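Local coordinates for putative transcriptional regulator (PDB 3LWF), which probably acts as a DNA-binding transcription regulator of the Rrf2 family, with a winged helix-turn-helix domain, working as a dimer, at residues G29-L34 with K54-H59; Q63-L68 with G72-I77. All blocks are in the same frame, centred on the assembly; numbering follows the deposited sequence.

Contact 1: residues G29-L34 with K54-H59; sequences GLTITL and KNLSEH
K54 leaves the end of helix 47-54 and lays its aliphatic part against T31, a residue of helix 24-38, as a worked example of a lysine whose methylenes and charge serve different neighbours. From CB, which is directed toward T31, the chain places CG beside the backbone N of K54. K54 CG comes closest to the other helix, 3.8 Å from T31 CG2. A bend at chi2 (-53°) then carries CD and CE past the methyl at a slant. NZ reaches across the dimer interface to form a salt bridge with E116 of the second subunit, with E35 of its own chain as a long, weak second partner.

T31 divides its two branches in the same way. Its chi1 of -69° sets OG1 beside the backbone N and leaves CG2 anti to it, turned to the lysine. T31 CG2 also lies 4.4 Å from L56 CD1. OG1 has two weak partners competing for its one proton, R27 O one turn back and Q119 OE1 of the second subunit.

Between K54 and L56 the chain reverses through a Schellman motif, N55 taking positive phi. S57 then N-caps helix 58-70 through Y60 N. This is the turn of a helix-turn-helix, consistent with the Rrf2 family. It rests at the surface on the side of helix 24-38, while L56 also packs on L61 of helix 58-70 and on D114 of the second subunit.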
ATOM      1  N   GLY A  29      12.334   6.298  13.528  1.00 24.33           N
ATOM      2  CA  GLY A  29      11.504   6.148  14.705  1.00 24.31           C
ATOM      3  C   GLY A  29      11.389   4.677  15.081  1.00 24.44           C
ATOM      4  O   GLY A  29      11.468   4.307  16.243  1.00 24.16           O
ATOM      5  N   LEU A  30      11.176   3.845  14.072  1.00 22.34           N
ATOM      6  CA  LEU A  30      11.134   2.437  14.278  1.00 23.92           C
ATOM      7  C   LEU A  30      12.481   1.933  14.746  1.00 22.35           C
ATOM      8  O   LEU A  30      12.517   1.102  15.651  1.00 23.46           O
ATOM      9  CB  LEU A  30      10.722   1.642  13.033  1.00 20.93           C
ATOM     10  CG  LEU A  30       9.248   1.261  12.897  1.00 29.63           C
ATOM     11  CD1 LEU A  30       9.055   0.397  11.620  1.00 25.52           C
ATOM     12  CD2 LEU A  30       8.664   0.533  14.164  1.00 23.67           C
ATOM     13  N   THR A  31      13.564   2.389  14.125  1.00 20.38           N
ATOM     14  CA  THR A  31      14.883   1.943  14.561  1.00 22.99           C
ATOM     15  C   THR A  31      15.043   2.259  16.070  1.00 22.66           C
ATOM     16  O   THR A  31      15.494   1.430  16.827  1.00 25.75           O
ATOM     17  CB  THR A  31      16.015   2.532  13.718  1.00 23.16           C
ATOM     18  OG1 THR A  31      15.972   1.969  12.406  1.00 24.62           O
ATOM     19  CG2 THR A  31      17.401   2.216  14.327  1.00 20.53           C
ATOM     20  N   ILE A  32      14.634   3.439  16.499  1.00 21.56           N
ATOM     21  CA  ILE A  32      14.831   3.840  17.888  1.00 21.07           C
ATOM     22  C   ILE A  32      14.034   2.920  18.839  1.00 22.29           C
ATOM     23  O   ILE A  32      14.590   2.338  19.782  1.00 18.56           O
ATOM     24  CB  ILE A  32      14.371   5.287  18.128  1.00 18.96           C
ATOM     25  CG1 ILE A  32      15.350   6.312  17.523  1.00 21.57           C
ATOM     26  CG2 ILE A  32      14.233   5.548  19.627  1.00 18.79           C
ATOM     27  CD1 ILE A  32      14.733   7.735  17.427  1.00 16.64           C
ATOM     28  N   THR A  33      12.739   2.780  18.555  1.00 19.17           N
ATOM     29  CA  THR A  33      11.871   2.022  19.427  1.00 20.28           C
ATOM     30  C   THR A  33      12.179   0.551  19.432  1.00 21.27           C
ATOM     31  O   THR A  33      12.059  -0.088  20.477  1.00 22.20           O
ATOM     32  CB  THR A  33      10.397   2.263  19.141  1.00 20.59           C
ATOM     33  OG1 THR A  33      10.115   1.904  17.795  1.00 21.73           O
ATOM     34  CG2 THR A  33      10.063   3.725  19.344  1.00 18.13           C
ATOM     35  N   LEU A  34      12.597   0.014  18.295  1.00 20.11           N
ATOM     36  CA  LEU A  34      13.076  -1.364  18.274  1.00 22.02           C
ATOM     37  C   LEU A  34      14.324  -1.569  19.104  1.00 20.02           C
ATOM     38  O   LEU A  34      14.505  -2.639  19.727  1.00 21.20           O
ATOM     39  CB  LEU A  34      13.332  -1.852  16.840  1.00 15.95           C
ATOM     40  CG  LEU A  34      12.093  -2.044  15.951  1.00 21.98           C
ATOM     41  CD1 LEU A  34      12.577  -2.203  14.464  1.00 23.06           C
ATOM     42  CD2 LEU A  34      11.151  -3.192  16.415  1.00 16.50           C
ATOM     43  N   LYS A  54      24.060   2.662  14.622  1.00 26.61           N
ATOM     44  CA  LYS A  54      23.356   2.545  13.360  1.00 28.97           C
ATOM     45  C   LYS A  54      23.855   3.524  12.305  1.00 30.09           C
ATOM     46  O   LYS A  54      23.218   3.656  11.284  1.00 30.79           O
ATOM     47  CB  LYS A  54      21.854   2.792  13.583  1.00 30.03           C
ATOM     48  CG  LYS A  54      21.156   1.835  14.520  1.00 29.45           C
ATOM     49  CD  LYS A  54      21.385   0.378  14.107  1.00 31.47           C
ATOM     50  CE  LYS A  54      20.581  -0.607  14.963  1.00 35.43           C
ATOM     51  NZ  LYS A  54      20.953  -2.018  14.652  1.00 37.23           N
ATOM     52  N   ASN A  55      24.967   4.225  12.564  1.00 29.58           N
ATOM     53  CA  ASN A  55      25.488   5.239  11.643  0.70 29.75           C
ATOM     54  C   ASN A  55      24.445   6.286  11.223  1.00 29.25           C
ATOM     55  O   ASN A  55      24.324   6.624  10.052  1.00 28.33           O
ATOM     56  CB  ASN A  55      26.078   4.594  10.386  0.70 29.86           C
ATOM     57  CG  ASN A  55      26.995   5.544   9.623  0.70 33.09           C
ATOM     58  OD1 ASN A  55      27.503   6.518  10.182  0.70 33.02           O
ATOM     59  ND2 ASN A  55      27.214   5.257   8.349  0.70 39.62           N
ATOM     60  N   LEU A  56      23.710   6.794  12.196  1.00 26.40           N
ATOM     61  CA  LEU A  56      22.691   7.804  12.021  1.00 25.22           C
ATOM     62  C   LEU A  56      23.106   9.076  12.730  1.00 24.17           C
ATOM     63  O   LEU A  56      23.971   9.066  13.602  1.00 25.85           O
ATOM     64  CB  LEU A  56      21.357   7.331  12.621  1.00 26.25           C
ATOM     65  CG  LEU A  56      20.738   6.051  12.075  1.00 26.48           C
ATOM     66  CD1 LEU A  56      19.394   5.816  12.711  1.00 24.79           C
ATOM     67  CD2 LEU A  56      20.645   6.139  10.556  1.00 29.13           C
ATOM     68  N   SER A  57      22.482  10.187  12.346  1.00 23.85           N
ATOM     69  CA  SER A  57      22.719  11.472  12.979  1.00 23.96           C
ATOM     70  C   SER A  57      22.020  11.576  14.328  1.00 24.81           C
ATOM     71  O   SER A  57      20.774  11.521  14.421  1.00 23.29           O
ATOM     72  CB  SER A  57      22.211  12.613  12.089  1.00 24.69           C
ATOM     73  OG  SER A  57      22.161  13.814  12.841  1.00 23.90           O
ATOM     74  N   GLU A  58      22.815  11.775  15.372  1.00 21.87           N
ATOM     75  CA  GLU A  58      22.261  11.888  16.681  1.00 23.08           C
ATOM     76  C   GLU A  58      21.325  13.076  16.736  1.00 21.43           C
ATOM     77  O   GLU A  58      20.272  12.983  17.325  1.00 22.25           O
ATOM     78  CB  GLU A  58      23.337  12.059  17.727  1.00 23.23           C
ATOM     79  CG  GLU A  58      22.745  12.124  19.127  1.00 27.41           C
ATOM     80  CD  GLU A  58      23.780  12.279  20.269  1.00 34.90           C
ATOM     81  OE1 GLU A  58      25.006  12.311  19.989  1.00 31.69           O
ATOM     82  OE2 GLU A  58      23.317  12.368  21.439  1.00 32.70           O
ATOM     83  N   HIS A  59      21.751  14.198  16.165  1.00 21.12           N
ATOM     84  CA  HIS A  59      20.963  15.442  16.162  1.00 23.71           C
ATOM     85  C   HIS A  59      19.611  15.245  15.477  1.00 19.47           C
ATOM     86  O   HIS A  59      18.615  15.806  15.909  1.00 23.18           O
ATOM     87  CB  HIS A  59      21.766  16.588  15.484  1.00 25.70           C
ATOM     88  CG  HIS A  59      21.248  17.979  15.779  1.00 34.95           C
ATOM     89  ND1 HIS A  59      20.721  18.346  17.003  1.00 40.64           N
ATOM     90  CD2 HIS A  59      21.224  19.102  15.015  1.00 34.50           C
ATOM     91  CE1 HIS A  59      20.372  19.621  16.971  1.00 34.22           C
ATOM     92  NE2 HIS A  59      20.675  20.105  15.780  1.00 32.67           N
TER

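Contact 2: residues Q63-L68 with G72-I77; sequences QLIGPL and GIVKSI. With SO4 (sulfate ion), chain G; SO4 (sulfate ion), chain J.
L68 O accepts I73 N at 2.9 Å, the N-H pointing at it with an angle of 147° and the donor lying nearly along the C=O axis. A weak second bond runs from V74 N to L68 O, 3.5 Å, so one carbonyl near the end of the helix receives the residue before the strand and, weakly, its first residue. Alongside these bonds, L68 CD2 meets I73 CD1 at 4.0 Å, the two side chains crossing at a slant. V74 supplies the next apolar link: with CG1 anti to the carbonyl carbon (chi1 -59°), CG2 falls between the backbone N and the carbonyl carbon, and V74 CG2 lies 3.9 Å from L68 CB and 4.0 Å from I65 CD1.

I73 N to L68 O is the six-to-one bond of a Schellman motif, one of two running back into the last turn; the L68-I73 apolar contact is the one that commonly goes with it. G72 provides the positive phi (85°), a conformation that favours glycine. The helix 58-70 so ended is consistent with the second helix of the helix-turn-helix, and strand 74-77, pairing antiparallel with 83-86, with the first strand of the wing.

Farther out, N87 holds the turn through G72 O and the backbone of I73, while I98 and T101 of helix 95-102 cover the side chain of I73. From helix 24-38, L36 backs V74. On the exposed part of the strand, S76 OG donates to O2 of a sulfate at 2.6 Å, and K75 NZ makes an implausibly short, and so doubtful, approach to a second sulfate; both anions are probably from the crystallisation liquor.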
ATOM      1  N   GLN A  63      15.463  14.975  17.190  1.00 23.66           N
ATOM      2  CA  GLN A  63      14.266  15.571  16.653  1.00 23.49           C
ATOM      3  C   GLN A  63      13.121  14.586  16.526  1.00 24.05           C
ATOM      4  O   GLN A  63      11.987  14.998  16.454  1.00 22.92           O
ATOM      5  CB  GLN A  63      14.528  16.152  15.259  1.00 24.73           C
ATOM      6  CG  GLN A  63      15.770  17.044  15.142  1.00 22.23           C
ATOM      7  CD  GLN A  63      15.845  18.088  16.202  1.00 23.02           C
ATOM      8  OE1 GLN A  63      14.895  18.844  16.414  1.00 23.26           O
ATOM      9  NE2 GLN A  63      16.990  18.159  16.872  1.00 23.88           N
ATOM     10  N   LEU A  64      13.413  13.298  16.430  1.00 23.48           N
ATOM     11  CA  LEU A  64      12.340  12.321  16.341  1.00 22.84           C
ATOM     12  C   LEU A  64      11.853  11.866  17.702  1.00 23.68           C
ATOM     13  O   LEU A  64      10.726  11.371  17.817  1.00 24.56           O
ATOM     14  CB  LEU A  64      12.780  11.101  15.540  1.00 20.10           C
ATOM     15  CG  LEU A  64      13.258  11.362  14.121  1.00 26.10           C
ATOM     16  CD1 LEU A  64      13.706  10.044  13.457  1.00 20.98           C
ATOM     17  CD2 LEU A  64      12.127  12.048  13.358  1.00 19.37           C
ATOM     18  N   ILE A  65      12.710  11.976  18.723  1.00 21.94           N
ATOM     19  CA  ILE A  65      12.412  11.368  20.026  1.00 22.66           C
ATOM     20  C   ILE A  65      11.315  12.179  20.758  1.00 22.81           C
ATOM     21  O   ILE A  65      10.580  11.639  21.551  1.00 22.67           O
ATOM     22  CB  ILE A  65      13.676  11.230  20.892  1.00 20.57           C
ATOM     23  CG1 ILE A  65      13.521  10.123  21.965  1.00 25.63           C
ATOM     24  CG2 ILE A  65      14.014  12.570  21.499  1.00 16.97           C
ATOM     25  CD1 ILE A  65      13.530   8.666  21.440  1.00 19.35           C
ATOM     26  N   GLY A  66      11.187  13.445  20.439  1.00 20.59           N
ATOM     27  CA  GLY A  66      10.217  14.343  21.097  1.00 23.22           C
ATOM     28  C   GLY A  66       8.786  13.868  20.905  1.00 24.59           C
ATOM     29  O   GLY A  66       8.068  13.622  21.872  1.00 22.50           O
ATOM     30  N   PRO A  67       8.365  13.697  19.647  1.00 25.31           N
ATOM     31  CA  PRO A  67       7.002  13.218  19.431  1.00 22.66           C
ATOM     32  C   PRO A  67       6.763  11.845  20.065  1.00 22.63           C
ATOM     33  O   PRO A  67       5.676  11.611  20.579  1.00 17.77           O
ATOM     34  CB  PRO A  67       6.898  13.161  17.921  1.00 23.69           C
ATOM     35  CG  PRO A  67       7.845  14.218  17.446  1.00 26.85           C
ATOM     36  CD  PRO A  67       8.987  14.197  18.405  1.00 26.69           C
ATOM     37  N   LEU A  68       7.771  10.951  20.046  1.00 17.34           N
ATOM     38  CA  LEU A  68       7.647   9.647  20.686  1.00 19.23           C
ATOM     39  C   LEU A  68       7.449   9.789  22.207  1.00 21.49           C
ATOM     40  O   LEU A  68       6.613   9.100  22.819  1.00 22.71           O
ATOM     41  CB  LEU A  68       8.896   8.760  20.414  1.00 19.93           C
ATOM     42  CG  LEU A  68       9.083   8.334  18.949  1.00 20.17           C
ATOM     43  CD1 LEU A  68      10.390   7.508  18.723  1.00 18.07           C
ATOM     44  CD2 LEU A  68       7.856   7.556  18.490  1.00 16.89           C
ATOM     45  N   GLY A  72       3.967   9.133  24.751  1.00 21.85           N
ATOM     46  CA  GLY A  72       4.096   8.117  25.787  1.00 22.57           C
ATOM     47  C   GLY A  72       4.789   6.828  25.371  1.00 23.98           C
ATOM     48  O   GLY A  72       4.783   5.847  26.114  1.00 25.93           O
ATOM     49  N   ILE A  73       5.387   6.819  24.190  1.00 22.71           N
ATOM     50  CA  ILE A  73       5.975   5.603  23.645  1.00 20.97           C
ATOM     51  C   ILE A  73       7.347   5.355  24.283  1.00 20.07           C
ATOM     52  O   ILE A  73       7.761   4.184  24.479  1.00 19.90           O
ATOM     53  CB  ILE A  73       6.033   5.671  22.095  1.00 18.49           C
ATOM     54  CG1 ILE A  73       4.600   5.674  21.542  1.00 24.57           C
ATOM     55  CG2 ILE A  73       6.820   4.495  21.490  1.00 16.86           C
ATOM     56  CD1 ILE A  73       4.451   6.148  20.045  1.00 20.91           C
ATOM     57  N   VAL A  74       8.053   6.448  24.585  1.00 19.47           N
ATOM     58  CA  VAL A  74       9.341   6.355  25.243  1.00 20.34           C
ATOM     59  C   VAL A  74       9.292   7.271  26.446  1.00 22.89           C
ATOM     60  O   VAL A  74       8.400   8.110  26.553  1.00 22.81           O
ATOM     61  CB  VAL A  74      10.476   6.764  24.323  1.00 20.05           C
ATOM     62  CG1 VAL A  74      10.467   5.877  23.104  1.00 17.44           C
ATOM     63  CG2 VAL A  74      10.443   8.318  24.000  1.00 17.35           C
ATOM     64  N   LYS A  75      10.202   7.053  27.390  1.00 20.47           N
ATOM     65  CA  LYS A  75      10.408   7.990  28.489  1.00 22.15           C
ATOM     66  C   LYS A  75      11.863   8.398  28.571  1.00 21.86           C
ATOM     67  O   LYS A  75      12.767   7.556  28.284  1.00 20.95           O
ATOM     68  CB  LYS A  75      10.025   7.364  29.818  1.00 23.25           C
ATOM     69  CG  LYS A  75       8.546   7.445  30.103  1.00 29.84           C
ATOM     70  CD  LYS A  75       8.276   7.877  31.496  1.00 30.87           C
ATOM     71  CE  LYS A  75       6.789   8.038  31.748  1.00 30.96           C
ATOM     72  NZ  LYS A  75       6.278   6.896  32.499  1.00 35.02           N
ATOM     73  N   SER A  76      12.087   9.660  28.947  1.00 19.65           N
ATOM     74  CA  SER A  76      13.446  10.180  29.128  1.00 22.00           C
ATOM     75  C   SER A  76      13.816  10.126  30.602  1.00 24.09           C
ATOM     76  O   SER A  76      12.939  10.239  31.472  1.00 22.58           O
ATOM     77  CB  SER A  76      13.574  11.616  28.631  1.00 23.21           C
ATOM     78  OG  SER A  76      12.712  12.477  29.333  1.00 21.96           O
ATOM     79  N   ILE A  77      15.102   9.908  30.849  1.00 23.65           N
ATOM     80  CA  ILE A  77      15.725  10.002  32.169  1.00 23.31           C
ATOM     81  C   ILE A  77      16.889  11.004  31.983  1.00 25.92           C
ATOM     82  O   ILE A  77      17.743  10.810  31.112  1.00 20.99           O
ATOM     83  CB  ILE A  77      16.278   8.646  32.641  1.00 24.02           C
ATOM     84  CG1 ILE A  77      15.139   7.625  32.782  1.00 24.06           C
ATOM     85  CG2 ILE A  77      17.031   8.784  34.013  1.00 17.35           C
ATOM     86  CD1 ILE A  77      14.574   7.075  31.451  1.00 25.17           C
TER
HETATM   87  S   SO4 G 143       2.952   6.771  32.774  0.70 68.36           S
HETATM   88  O1  SO4 G 143       2.962   6.879  34.241  0.70 64.98           O
HETATM   89  O2  SO4 G 143       1.779   6.043  32.316  0.70 74.07           O
HETATM   90  O3  SO4 G 143       2.904   8.092  32.165  0.70 62.97           O
HETATM   91  O4  SO4 G 143       4.100   6.002  32.326  0.70 70.61           O
HETATM   92  S   SO4 J 146      12.191  15.761  29.035  0.50 58.61           S
HETATM   93  O1  SO4 J 146      10.796  15.469  29.375  0.50 55.64           O
HETATM   94  O2  SO4 J 146      12.654  14.748  28.085  0.50 55.33           O
HETATM   95  O3  SO4 J 146      12.344  17.089  28.444  0.50 56.52           O
HETATM   96  O4  SO4 J 146      12.996  15.734  30.253  0.50 58.83           O

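How the contacts relate
From the N terminus, the chain first runs through helix 24-38, which carries 29-34, then through helix 47-54. Contact 1 closes the resulting loop where the turn at 54-59 comes back to that first helix. Helix 58-70 follows, and contact 2 closes a much shorter loop at its far end, bringing I73 and the start of strand 74-77 against the end of the helix. The two loops stand in series, neither nesting nor crossing, with centres about 12 Å apart. Helix 58-70 joins them, and helix 24-38 bridges them by packing I32 CG2 on I65 CD1 (3.7 Å) and T33 CG2 on L68 CD1 (3.8 Å), so that it lies against both helix 58-70 and the start of strand 74-77.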